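Local coordinates for protein chitin binding domain (Burkholderia pseudomallei, PDB 3UAM) that probably binds chitin or a related polysaccharide and may cleave it oxidatively as an AA10-type lytic polysaccharide monooxygenase, at residues 39-42 with 43-46. Numbering follows the deposited sequence.
Sequences RLDF and GQVN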
ATOM      1  N   ARG A  39      11.279 -13.245  -9.648  1.00 17.55           N
ATOM      2  CA  ARG A  39      11.983 -13.127  -8.359  1.00 17.40           C
ATOM      3  C   ARG A  39      11.078 -13.217  -7.130  1.00 16.65           C
ATOM      4  O   ARG A  39      11.567 -13.329  -6.016  1.00 16.69           O
ATOM      5  CB  ARG A  39      12.795 -11.817  -8.342  1.00 17.32           C
ATOM      6  CG  ARG A  39      13.797 -11.758  -9.511  1.00 18.15           C
ATOM      7  CD  ARG A  39      14.541 -10.452  -9.607  1.00 18.12           C
ATOM      8  NE  ARG A  39      15.016  -9.989  -8.310  1.00 18.10           N
ATOM      9  CZ  ARG A  39      15.604  -8.813  -8.117  1.00 18.19           C
ATOM     10  NH1 ARG A  39      15.818  -8.003  -9.147  1.00 18.73           N
ATOM     11  NH2 ARG A  39      16.005  -8.448  -6.905  1.00 18.10           N
ATOM     12  N   LEU A  40       9.765 -13.131  -7.323  1.00 16.16           N
ATOM     13  CA  LEU A  40       8.802 -13.421  -6.271  1.00 15.75           C
ATOM     14  C   LEU A  40       7.721 -14.311  -6.824  1.00 16.21           C
ATOM     15  O   LEU A  40       7.368 -14.184  -7.998  1.00 16.69           O
ATOM     16  CB  LEU A  40       8.144 -12.138  -5.779  1.00 14.75           C
ATOM     17  CG  LEU A  40       8.980 -11.170  -4.941  1.00 14.52           C
ATOM     18  CD1 LEU A  40       8.147  -9.937  -4.609  1.00 13.86           C
ATOM     19  CD2 LEU A  40       9.475 -11.838  -3.669  1.00 14.81           C
ATOM     20  N   ASP A  41       7.154 -15.194  -6.011  1.00 16.29           N
ATOM     21  CA  ASP A  41       6.031 -15.978  -6.525  1.00 16.63           C
ATOM     22  C   ASP A  41       4.711 -15.225  -6.329  1.00 15.56           C
ATOM     23  O   ASP A  41       4.683 -14.167  -5.734  1.00 14.65           O
ATOM     24  CB  ASP A  41       6.000 -17.401  -5.956  1.00 17.70           C
ATOM     25  CG  ASP A  41       5.856 -17.440  -4.466  1.00 17.42           C
ATOM     26  OD1 ASP A  41       5.058 -16.664  -3.913  1.00 16.88           O
ATOM     27  OD2 ASP A  41       6.530 -18.285  -3.843  1.00 18.42           O
ATOM     28  N   PHE A  42       3.623 -15.771  -6.854  1.00 15.76           N
ATOM     29  CA  PHE A  42       2.335 -15.091  -6.828  1.00 15.16           C
ATOM     30  C   PHE A  42       1.825 -14.835  -5.404  1.00 14.35           C
ATOM     31  O   PHE A  42       1.341 -13.743  -5.118  1.00 13.62           O
ATOM     32  CB  PHE A  42       1.302 -15.907  -7.632  1.00 16.01           C
ATOM     33  CG  PHE A  42       0.008 -15.185  -7.882  1.00 15.65           C
ATOM     34  CD1 PHE A  42      -0.052 -14.175  -8.827  1.00 15.64           C
ATOM     35  CD2 PHE A  42      -1.148 -15.528  -7.190  1.00 15.73           C
ATOM     36  CE1 PHE A  42      -1.242 -13.511  -9.089  1.00 15.38           C
ATOM     37  CE2 PHE A  42      -2.342 -14.870  -7.437  1.00 15.54           C
ATOM     38  CZ  PHE A  42      -2.389 -13.867  -8.399  1.00 15.40           C
ATOM     39  N   GLY A  43       1.915 -15.839  -4.519  1.00 14.21           N
ATOM     40  CA  GLY A  43       1.501 -15.649  -3.123  1.00 13.50           C
ATOM     41  C   GLY A  43       2.231 -14.470  -2.485  1.00 12.49           C
ATOM     42  O   GLY A  43       1.625 -13.562  -1.901  1.00 11.72           O
ATOM     43  N   GLN A  44       3.547 -14.477  -2.629  1.00 12.38           N
ATOM     44  CA  GLN A  44       4.409 -13.445  -2.060  1.00 11.60           C
ATOM     45  C   GLN A  44       4.026 -12.017  -2.472  1.00 10.54           C
ATOM     46  O   GLN A  44       3.968 -11.129  -1.622  1.00  9.72           O
ATOM     47  CB  GLN A  44       5.867 -13.732  -2.447  1.00 12.24           C
ATOM     48  CG  GLN A  44       6.465 -14.946  -1.725  1.00 13.09           C
ATOM     49  CD  GLN A  44       7.881 -15.262  -2.180  1.00 13.81           C
ATOM     50  OE1 GLN A  44       8.255 -14.978  -3.314  1.00 14.35           O
ATOM     51  NE2 GLN A  44       8.678 -15.839  -1.294  1.00 14.21           N
ATOM     52  N   VAL A  45       3.778 -11.787  -3.767  1.00 10.40           N
ATOM     53  CA  VAL A  45       3.369 -10.467  -4.278  0.50  9.80           C
ATOM     54  C   VAL A  45       2.075  -9.988  -3.622  1.00  9.24           C
ATOM     55  O   VAL A  45       1.884  -8.789  -3.395  1.00  8.72           O
ATOM     56  CB  VAL A  45       3.150 -10.494  -5.808  0.50 10.05           C
ATOM     57  CG1 VAL A  45       2.557  -9.176  -6.305  0.50  9.53           C
ATOM     58  CG2 VAL A  45       4.467 -10.770  -6.514  0.50 10.70           C
ATOM     59  N   ASN A  46       1.194 -10.948  -3.340  1.00  9.49           N
ATOM     60  CA  ASN A  46      -0.160 -10.712  -2.821  1.00  9.26           C
ATOM     61  C   ASN A  46      -0.309 -10.759  -1.278  1.00  9.23           C
ATOM     62  O   ASN A  46      -1.431 -10.619  -0.758  1.00  8.80           O
ATOM     63  CB  ASN A  46      -1.092 -11.779  -3.399  1.00  9.80           C
ATOM     64  CG  ASN A  46      -1.530 -11.470  -4.815  1.00  9.87           C
ATOM     65  OD1 ASN A  46      -2.271 -10.521  -5.033  1.00  9.51           O
ATOM     66  ND2 ASN A  46      -1.036 -12.233  -5.785  1.00 10.26           N
TER
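D41 and Q44 exchange hydrogen bonds in both directions, a clear case of the capping box at the start of a helix, here the single-turn helix 42-45. D41 OD1 receives the backbone N of Q44 at 3.0 Å, met almost head-on along the carboxylate C-O direction with an N-H...O angle of 169°. With chi1 at 61°, the carboxylate of D41 sits between its own backbone N and carbonyl carbon, which brings OD1 in front of the N-H of Q44. In return Q44 sends its extended side chain back across that of D41 at about a right angle, and OE1 takes the backbone N of D41 at 2.9 Å, the donor tilted somewhat from the amide's carbonyl plane. Alongside this box, CD2 of L40 lies 3.4 Å from Q44 OE1, while L40 CB packs on V45 CG2. Both apolar side chains also rest on helix 30-36.

Within the turn, the backbone bond from V45 N to D41 O, 3.2 Å, follows the box; one residue on, F42 O receives N46 ND2 at 2.9 Å, from above the carbonyl plane, together with a weak bond from N46 N. The same ND2 stands 3.2 Å above the plane of the F42 ring, over its centre, with amide and ring planes inclined by 59°. N46 OD1 bonds R23, linking N46 to strand 21-26, whereas Q44 NE2 makes a weak bond to D89.

Chemically, the box supplies side-chain acceptors to two backbone N-H groups at the helix start, and the D41 carboxylate, placed at the N-terminus, would probably interact favourably with the helix dipole. The N46 amide donates to F42 O and accepts from R23 while ND2 packs over the ring face; these distinct roles of ND2 and OD1 should hold its rotation.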